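Side-chain contacts in nonribosomal peptide synthase (PDB 5JJP), which activates an aliphatic beta-amino acid by adenylation, probably with ATP and for transfer to a phosphopantetheine carrier: residues S279-L284 against I301-E306; N30-L35 against A67-Y72; E382-S387 against P407-P412; L79-G84 against A131-L136; T247-P252 against H267-T272. One frame throughout, in Å; residues are numbered along the deposited sequence.

Contact 1 of 5, residues S279-L284 against I301-E306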
# COMPACT_ATOMS: atom_id res chain seq x y z
N SER A 279 8.30 -12.10 9.88
CA SER A 279 7.81 -13.18 10.76
C SER A 279 6.90 -14.16 10.06
O SER A 279 6.69 -15.25 10.53
CB SER A 279 7.05 -12.61 11.96
OG SER A 279 5.88 -11.89 11.56
N LEU A 280 6.33 -13.76 8.93
CA LEU A 280 5.62 -14.69 8.06
C LEU A 280 6.38 -16.00 7.89
O LEU A 280 5.78 -17.07 7.81
CB LEU A 280 5.42 -14.04 6.70
CG LEU A 280 5.00 -14.94 5.57
CD1 LEU A 280 3.62 -15.50 5.87
CD2 LEU A 280 4.98 -14.16 4.26
N TRP A 281 7.70 -15.90 7.75
CA TRP A 281 8.52 -17.05 7.35
C TRP A 281 8.95 -17.95 8.52
O TRP A 281 9.27 -19.10 8.29
CB TRP A 281 9.76 -16.55 6.59
CG TRP A 281 9.38 -15.89 5.28
CD1 TRP A 281 9.24 -14.56 5.05
CD2 TRP A 281 9.06 -16.54 4.06
NE1 TRP A 281 8.87 -14.34 3.76
CE2 TRP A 281 8.77 -15.55 3.13
CE3 TRP A 281 9.02 -17.87 3.67
CZ2 TRP A 281 8.40 -15.84 1.84
CZ3 TRP A 281 8.67 -18.15 2.34
CH2 TRP A 281 8.35 -17.16 1.46
N ARG A 282 8.94 -17.43 9.75
CA ARG A 282 9.42 -18.18 10.92
C ARG A 282 8.72 -19.52 11.12
O ARG A 282 9.38 -20.54 11.24
CB ARG A 282 9.37 -17.34 12.20
CG ARG A 282 10.67 -16.60 12.53
CD ARG A 282 10.96 -16.54 14.04
NE ARG A 282 10.03 -15.64 14.75
CZ ARG A 282 10.03 -14.30 14.70
NH1 ARG A 282 10.93 -13.61 13.98
NH2 ARG A 282 9.11 -13.63 15.39
N PRO A 283 7.38 -19.53 11.16
CA PRO A 283 6.71 -20.83 11.19
C PRO A 283 7.01 -21.75 9.98
O PRO A 283 6.91 -22.98 10.09
CB PRO A 283 5.22 -20.45 11.22
CG PRO A 283 5.18 -19.07 11.75
CD PRO A 283 6.45 -18.41 11.30
N LEU A 284 7.31 -21.20 8.81
CA LEU A 284 7.46 -22.04 7.63
C LEU A 284 8.82 -22.68 7.67
O LEU A 284 8.96 -23.84 7.34
CB LEU A 284 7.25 -21.23 6.36
CG LEU A 284 5.96 -20.38 6.34
CD1 LEU A 284 5.96 -19.42 5.16
CD2 LEU A 284 4.72 -21.26 6.32
N ILE A 301 11.32 -12.06 -2.89
CA ILE A 301 10.57 -11.77 -1.68
C ILE A 301 10.82 -10.33 -1.28
O ILE A 301 11.95 -9.86 -1.28
CB ILE A 301 11.03 -12.66 -0.51
CG1 ILE A 301 10.93 -14.15 -0.89
CG2 ILE A 301 10.20 -12.38 0.72
CD1 ILE A 301 11.51 -15.10 0.17
N LEU A 302 9.75 -9.66 -0.90
CA LEU A 302 9.79 -8.28 -0.43
C LEU A 302 9.25 -8.24 0.99
O LEU A 302 8.13 -8.75 1.24
CB LEU A 302 8.91 -7.46 -1.34
CG LEU A 302 8.71 -5.99 -1.03
CD1 LEU A 302 10.02 -5.26 -1.16
CD2 LEU A 302 7.69 -5.33 -1.95
N PHE A 303 10.07 -7.79 1.93
CA PHE A 303 9.64 -7.63 3.36
C PHE A 303 9.47 -6.22 3.75
O PHE A 303 10.22 -5.39 3.31
CB PHE A 303 10.69 -7.94 4.41
CG PHE A 303 11.49 -9.10 4.16
CD1 PHE A 303 10.91 -10.36 4.11
CD2 PHE A 303 12.86 -8.97 4.06
CE1 PHE A 303 11.68 -11.49 3.89
CE2 PHE A 303 13.63 -10.09 3.86
CZ PHE A 303 13.05 -11.35 3.77
N SER A 304 8.64 -6.01 4.77
CA SER A 304 8.64 -4.74 5.47
C SER A 304 7.90 -4.79 6.75
O SER A 304 7.12 -5.71 6.99
CB SER A 304 7.90 -3.72 4.64
OG SER A 304 6.54 -4.09 4.59
N GLY A 305 8.06 -3.72 7.51
CA GLY A 305 7.13 -3.37 8.59
C GLY A 305 7.53 -3.97 9.92
O GLY A 305 6.73 -3.96 10.88
N GLU A 306 8.77 -4.46 9.99
CA GLU A 306 9.18 -5.23 11.14
C GLU A 306 10.66 -5.56 10.99
O GLU A 306 11.14 -5.75 9.87
CB GLU A 306 8.23 -6.43 11.26
CG GLU A 306 8.70 -7.69 11.94
CD GLU A 306 7.72 -8.84 11.71
OE1 GLU A 306 6.48 -8.64 11.82
OE2 GLU A 306 8.18 -9.96 11.41
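Trp-281 and Ile-301 form the tight end of this contact, Ser-279 and Glu-306 the more open one. Ile-301 CD1 lies 3.6 Å from Trp-281 CZ2. It stands above the indole plane, displaced toward the rim, while Leu-280 CD2 lies over the opposite face. Phe-303 crosses the tryptophan at about a right angle, and its CE1 is 4.0 Å from Trp-281 NE1. That indole nitrogen is buried and has no hydrogen-bond partner in the model; the contacts at this end are apolar. Ser-279 and Glu-306 are partly exposed and meet through polar atoms. The glutamate chain is extended (chi2 -169°), which carries its carboxylate across to the other segment. Ser-279 N donates to Glu-306 OE2 at 2.6 Å, nearly along the C-O axis. A weak bond runs from Ser-279 OG to Glu-306 OE1 at 3.3 Å. With an alanine at Glu-306, Ser-279 N is likely to lose this acceptor, and the turn its tie to the loop after the strand. Packing of the segment leading into helix 282-287 on parallel strand 300-304 is typical of an alpha/beta layer in the adenylating-enzyme sandwich fold.

Contact 2 of 5, residues N30-L35 against A67-Y72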
# COMPACT_ATOMS: atom_id res chain seq x y z
N ASN A 30 -4.77 10.48 -11.55
CA ASN A 30 -5.67 9.72 -10.67
C ASN A 30 -5.20 8.29 -10.60
O ASN A 30 -4.83 7.67 -11.60
CB ASN A 30 -7.08 9.78 -11.22
CG ASN A 30 -8.14 9.30 -10.22
OD1 ASN A 30 -8.19 8.12 -9.83
ND2 ASN A 30 -8.97 10.24 -9.76
N LEU A 31 -5.18 7.74 -9.41
CA LEU A 31 -4.70 6.37 -9.20
C LEU A 31 -5.46 5.38 -10.07
O LEU A 31 -4.92 4.34 -10.42
CB LEU A 31 -4.86 5.95 -7.71
CG LEU A 31 -3.75 6.56 -6.87
CD1 LEU A 31 -4.07 6.61 -5.39
CD2 LEU A 31 -2.45 5.78 -7.10
N ARG A 32 -6.70 5.73 -10.41
CA ARG A 32 -7.52 4.86 -11.18
C ARG A 32 -6.87 4.70 -12.53
O ARG A 32 -6.88 3.61 -13.09
CB ARG A 32 -8.92 5.47 -11.31
CG ARG A 32 -9.79 4.90 -12.39
CD ARG A 32 -10.32 3.57 -12.00
NE ARG A 32 -11.24 3.10 -13.03
CZ ARG A 32 -10.87 2.58 -14.19
NH1 ARG A 32 -9.61 2.44 -14.46
NH2 ARG A 32 -11.80 2.19 -15.06
N ASP A 33 -6.33 5.80 -13.05
CA ASP A 33 -5.73 5.78 -14.38
C ASP A 33 -4.35 5.20 -14.29
O ASP A 33 -3.99 4.29 -15.06
CB ASP A 33 -5.70 7.17 -15.00
CG ASP A 33 -7.09 7.82 -15.05
OD1 ASP A 33 -8.10 7.13 -15.27
OD2 ASP A 33 -7.16 9.05 -14.87
N TYR A 34 -3.55 5.71 -13.35
CA TYR A 34 -2.16 5.31 -13.26
C TYR A 34 -2.05 3.81 -13.04
O TYR A 34 -1.24 3.15 -13.67
CB TYR A 34 -1.33 6.12 -12.22
CG TYR A 34 0.13 5.75 -12.32
CD1 TYR A 34 0.93 6.31 -13.30
CD2 TYR A 34 0.70 4.80 -11.47
CE1 TYR A 34 2.27 5.96 -13.41
CE2 TYR A 34 2.05 4.45 -11.54
CZ TYR A 34 2.83 5.02 -12.53
OH TYR A 34 4.15 4.69 -12.66
N LEU A 35 -2.84 3.26 -12.13
CA LEU A 35 -2.65 1.87 -11.76
C LEU A 35 -3.00 0.92 -12.92
O LEU A 35 -2.53 -0.19 -12.93
CB LEU A 35 -3.47 1.49 -10.54
CG LEU A 35 -3.12 2.23 -9.23
CD1 LEU A 35 -3.85 1.57 -8.07
CD2 LEU A 35 -1.64 2.27 -8.95
N ALA A 67 -13.89 -3.08 -16.01
CA ALA A 67 -15.35 -3.09 -16.24
C ALA A 67 -16.05 -3.07 -14.88
O ALA A 67 -17.05 -2.36 -14.68
CB ALA A 67 -15.78 -4.31 -17.07
N GLN A 68 -15.55 -3.88 -13.96
CA GLN A 68 -16.19 -3.96 -12.66
C GLN A 68 -16.01 -2.61 -11.87
O GLN A 68 -16.97 -2.10 -11.28
CB GLN A 68 -15.65 -5.15 -11.88
CG GLN A 68 -16.35 -5.42 -10.57
CD GLN A 68 -17.72 -6.06 -10.74
OE1 GLN A 68 -18.54 -5.62 -11.53
NE2 GLN A 68 -17.97 -7.12 -9.96
N ALA A 69 -14.82 -2.01 -11.95
CA ALA A 69 -14.58 -0.70 -11.38
C ALA A 69 -15.57 0.33 -11.93
O ALA A 69 -16.14 1.14 -11.17
CB ALA A 69 -13.17 -0.24 -11.64
N ASP A 70 -15.73 0.33 -13.24
CA ASP A 70 -16.61 1.27 -13.89
C ASP A 70 -18.10 1.03 -13.49
O ASP A 70 -18.87 2.01 -13.33
CB ASP A 70 -16.46 1.21 -15.42
CG ASP A 70 -15.13 1.79 -15.91
OD1 ASP A 70 -14.45 2.47 -15.15
OD2 ASP A 70 -14.71 1.46 -17.05
N ALA A 71 -18.51 -0.24 -13.37
CA ALA A 71 -19.88 -0.52 -13.06
C ALA A 71 -20.16 -0.08 -11.65
O ALA A 71 -21.20 0.50 -11.35
CB ALA A 71 -20.17 -1.97 -13.24
N TYR A 72 -19.23 -0.35 -10.77
CA TYR A 72 -19.35 0.04 -9.39
C TYR A 72 -19.46 1.55 -9.28
O TYR A 72 -20.21 2.07 -8.48
CB TYR A 72 -18.16 -0.47 -8.58
CG TYR A 72 -18.19 -1.93 -8.15
CD1 TYR A 72 -19.20 -2.82 -8.58
CD2 TYR A 72 -17.20 -2.43 -7.37
CE1 TYR A 72 -19.22 -4.16 -8.18
CE2 TYR A 72 -17.19 -3.75 -7.00
CZ TYR A 72 -18.20 -4.63 -7.42
OH TYR A 72 -18.19 -5.92 -6.95
O HOH W 1 -12.12 2.47 -17.89
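Arg-32 reaches from helix 31-37 to Ala-69 and Asp-70 on helix 62-77. Its CB points toward the other helix. The chain then bends at chi2 (76°), which swings the guanidinium to the side where Asp-70 waits. NE passes Ala-69, whose CB is 4.1 Å away, a contact without a polar bond. CZ comes next, 3.7 Å from Asp-70 OD1. At the tip, NH2 makes the salt bridge, 2.7 Å to Asp-70 OD1 with an N-H...O angle of 157°. The oxygen lies close to the guanidinium plane. On the acid side the donor arrives on the syn side of OD1, about 30° out of the carboxylate plane. A water closes a small circuit, donating to Asp-70 OD2 at 2.9 Å and weakly accepting from Arg-32 NH2. The other terminal nitrogen, NH1, forms a salt bridge with Glu-66, one turn before Asp-70 on helix 62-77. The backbone of Arg-32 is fixed as well. Its N donates to Asn-30 OD1 at 2.9 Å, on a lone pair in the carbonyl plane, so Asn-30 is the N-cap of helix 31-37. The arginine is buried, while Asp-70 is exposed. Two acids thus flank one buried positive charge, which would be expected to keep Arg-32 protonated and both carboxylates ionised.

Contact 3 of 5, residues E382-S387 against P407-P412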
# COMPACT_ATOMS: atom_id res chain seq x y z
N GLU A 382 17.79 12.07 13.59
CA GLU A 382 16.43 11.75 13.13
C GLU A 382 16.35 11.81 11.61
O GLU A 382 16.89 12.74 11.00
CB GLU A 382 15.42 12.73 13.68
CG GLU A 382 14.01 12.40 13.27
CD GLU A 382 12.97 13.32 13.89
OE1 GLU A 382 13.36 14.38 14.42
OE2 GLU A 382 11.77 13.00 13.75
N ILE A 383 15.71 10.80 11.01
CA ILE A 383 15.56 10.79 9.53
C ILE A 383 14.48 11.79 9.13
O ILE A 383 13.40 11.73 9.67
CB ILE A 383 15.17 9.42 8.94
CG1 ILE A 383 16.22 8.37 9.25
CG2 ILE A 383 15.01 9.50 7.43
CD1 ILE A 383 15.72 6.94 9.06
N TYR A 384 14.86 12.74 8.27
CA TYR A 384 13.95 13.63 7.54
C TYR A 384 13.84 13.15 6.09
O TYR A 384 14.85 12.96 5.42
CB TYR A 384 14.43 15.07 7.51
CG TYR A 384 14.34 15.84 8.82
CD1 TYR A 384 14.53 15.21 10.07
CD2 TYR A 384 14.16 17.21 8.81
CE1 TYR A 384 14.50 15.94 11.26
CE2 TYR A 384 14.11 17.96 9.99
CZ TYR A 384 14.30 17.33 11.20
OH TYR A 384 14.24 18.05 12.36
N LEU A 385 12.59 12.94 5.62
CA LEU A 385 12.33 12.42 4.26
C LEU A 385 11.80 13.54 3.35
O LEU A 385 10.81 14.19 3.63
CB LEU A 385 11.36 11.28 4.34
CG LEU A 385 10.88 10.65 3.05
CD1 LEU A 385 11.95 9.87 2.30
CD2 LEU A 385 9.75 9.72 3.42
N ARG A 386 12.54 13.76 2.27
CA ARG A 386 12.19 14.68 1.24
C ARG A 386 11.65 13.80 0.09
O ARG A 386 12.38 13.02 -0.50
CB ARG A 386 13.44 15.43 0.80
CG ARG A 386 13.23 16.47 -0.27
CD ARG A 386 14.55 17.04 -0.74
NE ARG A 386 15.36 17.55 0.38
CZ ARG A 386 15.26 18.80 0.85
NH1 ARG A 386 14.41 19.68 0.33
NH2 ARG A 386 16.04 19.17 1.83
N SER A 387 10.38 13.97 -0.27
CA SER A 387 9.78 13.12 -1.26
C SER A 387 8.46 13.65 -1.79
O SER A 387 7.62 14.10 -1.01
CB SER A 387 9.52 11.75 -0.61
OG SER A 387 8.72 10.90 -1.44
N PRO A 407 9.08 22.98 7.26
CA PRO A 407 9.85 23.67 6.22
C PRO A 407 11.22 23.03 6.04
O PRO A 407 11.85 22.62 7.02
CB PRO A 407 10.03 25.09 6.80
CG PRO A 407 8.85 25.28 7.68
CD PRO A 407 8.67 23.92 8.33
N ASP A 408 11.62 22.86 4.79
CA ASP A 408 12.93 22.31 4.47
C ASP A 408 14.00 22.99 5.34
O ASP A 408 14.23 24.18 5.20
CB ASP A 408 13.19 22.57 3.00
CG ASP A 408 14.51 22.05 2.52
OD1 ASP A 408 15.27 21.42 3.27
OD2 ASP A 408 14.79 22.27 1.34
N PRO A 409 14.66 22.23 6.22
CA PRO A 409 15.62 22.89 7.11
C PRO A 409 16.82 23.50 6.37
O PRO A 409 17.42 24.44 6.86
CB PRO A 409 16.05 21.77 8.04
CG PRO A 409 15.78 20.51 7.28
CD PRO A 409 14.54 20.80 6.49
N LEU A 410 17.14 22.99 5.18
CA LEU A 410 18.22 23.54 4.41
C LEU A 410 17.81 24.76 3.60
O LEU A 410 18.67 25.50 3.12
CB LEU A 410 18.76 22.51 3.44
CG LEU A 410 19.19 21.22 4.09
CD1 LEU A 410 19.74 20.27 3.03
CD2 LEU A 410 20.18 21.51 5.18
N LEU A 411 16.51 24.96 3.42
CA LEU A 411 16.03 26.05 2.58
C LEU A 411 14.57 26.34 2.86
O LEU A 411 13.70 26.15 2.01
CB LEU A 411 16.25 25.70 1.11
CG LEU A 411 16.30 26.89 0.14
CD1 LEU A 411 17.47 27.79 0.47
CD2 LEU A 411 16.41 26.39 -1.29
N PRO A 412 14.29 26.83 4.08
CA PRO A 412 12.91 27.14 4.46
C PRO A 412 12.28 28.22 3.61
O PRO A 412 11.09 28.29 3.52
CB PRO A 412 13.04 27.60 5.91
CG PRO A 412 14.45 27.99 6.11
CD PRO A 412 15.25 27.17 5.13
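Asp-408 OD1 is gripped by two donors that reach it from opposite faces of the carboxylate plane. Across the contact Arg-386 NH2 is 2.8 Å from Asp-408 OD1. Within the loop Leu-410 N is 3.1 Å from Asp-408 OD1. The second carboxylate oxygen is held too, with Arg-386 NH1 2.8 Å from Asp-408 OD2. The arginine therefore meets the acid end-on, one nitrogen to each oxygen, with the guanidinium and carboxylate planes 68° apart. The acid lies at the edge of the guanidinium, but both nitrogens come in from above the carboxylate plane. The Arg-386 chain is extended to CD and bends at chi3 (-53°), which turns its terminal nitrogens toward the loop. The bond to Leu-410 N makes an Asx turn. It overlaps a type I beta turn from Asp-408 to Leu-411, closed by Leu-411 N to Asp-408 O at 3.0 Å. This turn follows strand 405-407, and the salt bridge ties it to strand 381-386 of the same antiparallel sheet. Were an alanine here instead of Asp-408, the Arg-386 guanidinium would probably lose its counter-charge and Leu-410 N its side-chain acceptor. Beside the ion pair, Pro-409 CG rests 4.0 Å from Tyr-384 CD2. The ring of Tyr-384 also stacks on Tyr-367, which Pro-409 and Leu-410 touch. Leu-410 CD1 lies 4.0 Å from Arg-386 NH2.

Contact 4 of 5, residues L79-G84 against A131-L136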
# COMPACT_ATOMS: atom_id res chain seq x y z
N LEU A 79 -25.41 7.79 -5.70
CA LEU A 79 -25.70 8.10 -4.31
C LEU A 79 -25.55 9.58 -4.00
O LEU A 79 -25.96 10.04 -2.94
CB LEU A 79 -24.83 7.27 -3.38
CG LEU A 79 -25.00 5.78 -3.54
CD1 LEU A 79 -24.06 5.07 -2.60
CD2 LEU A 79 -26.42 5.39 -3.24
N GLY A 80 -24.99 10.34 -4.93
CA GLY A 80 -24.94 11.79 -4.77
C GLY A 80 -23.85 12.28 -3.86
O GLY A 80 -23.90 13.45 -3.47
N LEU A 81 -22.87 11.44 -3.52
CA LEU A 81 -21.77 11.90 -2.66
C LEU A 81 -20.88 12.90 -3.40
O LEU A 81 -20.77 12.84 -4.61
CB LEU A 81 -20.94 10.75 -2.13
CG LEU A 81 -21.69 9.64 -1.38
CD1 LEU A 81 -20.68 8.55 -1.03
CD2 LEU A 81 -22.30 10.18 -0.11
N ASP A 82 -20.21 13.77 -2.65
CA ASP A 82 -19.33 14.79 -3.20
C ASP A 82 -17.86 14.34 -3.17
O ASP A 82 -17.50 13.55 -2.30
CB ASP A 82 -19.45 16.07 -2.35
CG ASP A 82 -19.19 17.36 -3.13
OD1 ASP A 82 -18.96 17.31 -4.35
OD2 ASP A 82 -19.29 18.43 -2.51
N VAL A 83 -17.03 14.85 -4.10
CA VAL A 83 -15.61 14.61 -4.06
C VAL A 83 -15.15 15.06 -2.67
O VAL A 83 -15.49 16.16 -2.24
CB VAL A 83 -14.88 15.42 -5.16
CG1 VAL A 83 -13.36 15.40 -4.95
CG2 VAL A 83 -15.26 14.92 -6.57
N GLY A 84 -14.34 14.23 -2.00
CA GLY A 84 -13.90 14.45 -0.63
C GLY A 84 -14.58 13.62 0.45
O GLY A 84 -14.01 13.37 1.52
N ALA A 131 -15.89 10.96 9.88
CA ALA A 131 -17.30 11.25 9.50
C ALA A 131 -17.58 10.84 8.06
O ALA A 131 -17.92 11.64 7.24
CB ALA A 131 -17.66 12.71 9.75
N PRO A 132 -17.49 9.54 7.77
CA PRO A 132 -17.71 9.08 6.42
C PRO A 132 -19.18 9.15 6.10
O PRO A 132 -20.00 8.99 6.97
CB PRO A 132 -17.30 7.61 6.49
CG PRO A 132 -17.54 7.23 7.90
CD PRO A 132 -17.10 8.46 8.67
N ALA A 133 -19.49 9.39 4.84
CA ALA A 133 -20.84 9.39 4.38
C ALA A 133 -21.35 8.00 4.01
O ALA A 133 -22.56 7.82 3.90
CB ALA A 133 -20.96 10.29 3.19
N LEU A 134 -20.44 7.04 3.84
CA LEU A 134 -20.84 5.69 3.39
C LEU A 134 -19.97 4.61 4.00
O LEU A 134 -18.74 4.74 4.08
CB LEU A 134 -20.74 5.64 1.87
CG LEU A 134 -21.19 4.34 1.17
CD1 LEU A 134 -22.68 4.09 1.32
CD2 LEU A 134 -20.83 4.41 -0.28
N PHE A 135 -20.60 3.56 4.48
CA PHE A 135 -19.92 2.36 4.91
C PHE A 135 -20.20 1.32 3.83
O PHE A 135 -21.34 0.92 3.63
CB PHE A 135 -20.45 1.89 6.23
CG PHE A 135 -19.82 0.60 6.73
CD1 PHE A 135 -18.64 0.62 7.42
CD2 PHE A 135 -20.43 -0.65 6.48
CE1 PHE A 135 -18.08 -0.53 7.90
CE2 PHE A 135 -19.89 -1.81 6.97
CZ PHE A 135 -18.70 -1.74 7.69
N LEU A 136 -19.16 0.91 3.12
CA LEU A 136 -19.29 0.07 1.91
C LEU A 136 -18.62 -1.27 2.19
O LEU A 136 -17.42 -1.31 2.36
CB LEU A 136 -18.56 0.76 0.78
CG LEU A 136 -18.50 -0.00 -0.53
CD1 LEU A 136 -19.90 -0.45 -0.95
CD2 LEU A 136 -17.88 0.84 -1.61
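Leu-81 lays its two methyl branches against neighbouring residues of the other segment, Ala-133 and Leu-134. Its CD2 is 3.6 Å from Ala-133 CB, the closest approach of the contact. Its CD1 is 4.1 Å from Leu-134 CB. The leucine has CG anti to its own carbonyl carbon (chi1 -55°), and this places the fork of CD1 and CD2 against that pair. Leu-81 gives up the most surface here, and Leu-134 comes next. Leu-134 also meets Leu-79. Leu-134 CD2 touches Leu-79 CD1 at 4.0 Å, and the two side chains cross at about a right angle. Leu-81 crosses Leu-134 in the same manner. Leu-134 is thus touched at CB by one leucine and at the end of its chain by the other. No hydrogen bond links the segments, and the contact is made by aliphatic carbons alone. Gly-80 stands between the two leucines. It has positive phi (79°) and is the first residue to leave the helical conformation, so the chain turns there and both leucines still point toward the strand. The loop comes after helix 62-77 and before strand 87-90. That strand is the parallel neighbour of strand 134-138 and is joined to Leu-134 by a backbone hydrogen bond at Val-88. On the other flank lies strand 151-156, whose Ala-153 touches Leu-134, while Arg-169 from a loop packs on both Leu-81 and Ala-133.

Contact 5 of 5, residues T247-P252 against H267-T272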
# COMPACT_ATOMS: atom_id res chain seq x y z
N THR A 247 0.40 -9.57 -12.04
CA THR A 247 -0.79 -10.28 -11.56
C THR A 247 -0.78 -10.34 -10.03
O THR A 247 0.17 -10.88 -9.44
CB THR A 247 -0.84 -11.72 -12.09
OG1 THR A 247 -0.87 -11.74 -13.53
CG2 THR A 247 -2.08 -12.39 -11.61
N ALA A 248 -1.81 -9.80 -9.40
CA ALA A 248 -1.84 -9.70 -7.96
C ALA A 248 -2.67 -10.85 -7.37
O ALA A 248 -3.74 -11.16 -7.85
CB ALA A 248 -2.47 -8.38 -7.55
N VAL A 249 -2.13 -11.52 -6.37
CA VAL A 249 -2.76 -12.67 -5.74
C VAL A 249 -2.83 -12.45 -4.22
O VAL A 249 -1.93 -12.85 -3.48
CB VAL A 249 -1.96 -13.95 -6.03
CG1 VAL A 249 -2.80 -15.17 -5.66
CG2 VAL A 249 -1.52 -14.01 -7.50
N PRO A 250 -3.88 -11.82 -3.75
CA PRO A 250 -4.06 -11.67 -2.33
C PRO A 250 -4.13 -13.03 -1.70
O PRO A 250 -4.79 -13.91 -2.26
CB PRO A 250 -5.43 -11.00 -2.23
CG PRO A 250 -5.62 -10.32 -3.54
CD PRO A 250 -5.00 -11.25 -4.52
N VAL A 251 -3.47 -13.25 -0.58
CA VAL A 251 -3.51 -14.55 0.04
C VAL A 251 -4.62 -14.55 1.11
O VAL A 251 -4.48 -13.94 2.14
CB VAL A 251 -2.15 -14.86 0.70
CG1 VAL A 251 -2.16 -16.25 1.32
CG2 VAL A 251 -1.02 -14.75 -0.30
N PRO A 252 -5.73 -15.23 0.88
CA PRO A 252 -6.77 -15.20 1.88
C PRO A 252 -6.28 -15.69 3.25
O PRO A 252 -5.41 -16.55 3.32
CB PRO A 252 -7.83 -16.16 1.32
CG PRO A 252 -7.48 -16.35 -0.14
CD PRO A 252 -6.00 -16.24 -0.17
N HIS A 267 2.45 -22.65 -4.66
CA HIS A 267 2.51 -23.51 -5.87
C HIS A 267 1.29 -23.42 -6.72
O HIS A 267 1.38 -23.23 -7.90
CB HIS A 267 2.70 -25.00 -5.48
CG HIS A 267 4.09 -25.34 -5.11
ND1 HIS A 267 5.06 -25.62 -6.05
CD2 HIS A 267 4.71 -25.42 -3.90
CE1 HIS A 267 6.20 -25.89 -5.43
NE2 HIS A 267 6.01 -25.80 -4.12
N GLU A 268 0.12 -23.58 -6.12
CA GLU A 268 -1.12 -23.57 -6.92
C GLU A 268 -1.20 -22.33 -7.78
O GLU A 268 -1.50 -22.42 -8.97
CB GLU A 268 -2.37 -23.67 -6.03
CG GLU A 268 -3.63 -24.13 -6.76
CD GLU A 268 -4.93 -24.03 -5.92
OE1 GLU A 268 -4.90 -23.70 -4.71
OE2 GLU A 268 -6.01 -24.29 -6.50
N ALA A 269 -0.92 -21.17 -7.20
CA ALA A 269 -1.02 -19.90 -7.96
C ALA A 269 0.30 -19.49 -8.65
O ALA A 269 0.38 -18.42 -9.22
CB ALA A 269 -1.48 -18.79 -7.03
N ALA A 270 1.31 -20.36 -8.60
CA ALA A 270 2.55 -20.17 -9.34
C ALA A 270 3.10 -18.78 -9.00
O ALA A 270 3.48 -18.00 -9.87
CB ALA A 270 2.31 -20.31 -10.84
N ILE A 271 3.23 -18.55 -7.70
CA ILE A 271 3.71 -17.25 -7.20
C ILE A 271 5.22 -17.02 -7.45
O ILE A 271 6.05 -17.86 -7.07
CB ILE A 271 3.42 -17.15 -5.70
CG1 ILE A 271 1.92 -17.24 -5.45
CG2 ILE A 271 3.99 -15.86 -5.11
CD1 ILE A 271 1.10 -16.12 -6.09
N THR A 272 5.56 -15.90 -8.10
CA THR A 272 6.97 -15.53 -8.31
C THR A 272 7.50 -14.58 -7.26
O THR A 272 8.70 -14.52 -7.03
CB THR A 272 7.20 -14.89 -9.67
OG1 THR A 272 6.45 -13.68 -9.77
CG2 THR A 272 6.77 -15.87 -10.80
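Val-249 meets Ala-269 and Ile-271, two residues that flank an alanine with positive phi. That residue, Ala-270, takes phi 54° and psi 53°, a left-handed conformation less common without glycine. It is the C-prime residue of a Schellman motif that ends helix 259-268. Ala-270 N bonds to His-267 O at 3.0 Å, and Ile-271 N bonds to Leu-266 O. The reversal brings Ala-269 and Ile-271 to the same valine. Val-249 and Ile-271 reach toward each other tip to tip. Ile-271 CD1 lies 3.6 Å from Val-249 CG2 and 3.8 Å from Val-249 CB, so one methyl sits in the fork of the valine. Val-249 CG1 completes that fork, 4.0 Å from the same Ile-271 CD1. Ile-271 has both chi1 and chi2 near -60°, a folded chain that brings its end closer to the strand than its CB direction alone would suggest. Ala-269 adds a lighter touch, its CB 4.1 Å from Val-249 CG1. No hydrogen bond crosses between the segments. All three residues are buried and the contact is wholly apolar. Strand 247-250 leads through helices 253-256 and 259-268 to strand 273-276, a beta-alpha-beta crossover. The two strands run parallel in one sheet, with strand 222-225 between them. Val-249 therefore lies under the end of the crossover helix, where Phe-265 also covers it. Val-49 of strand 46-51 packs on the valine, and Ala-224 of strand 222-225 packs on Ile-271.

Contacts 1 and 5 reach the same mixed sheet. Their centres are 16 Å apart and their nearest atoms about 5 Å, without touching. Contacts 2 and 4 are the other close pair, with centres 17 Å apart. Helix 62-77 connects them: contact 2 uses its middle, contact 4 the loop that follows. Contact 4 belongs to a different mixed sheet, and its centre is 36 Å from that of contact 1, across the centre of the chain. Contact 3 stands apart on the antiparallel sheet, its centre at least 31 Å from the others. The model stops at residue 439. Adenylating enzymes of this family generally complete their active site with a C-terminal domain, which is largely absent here.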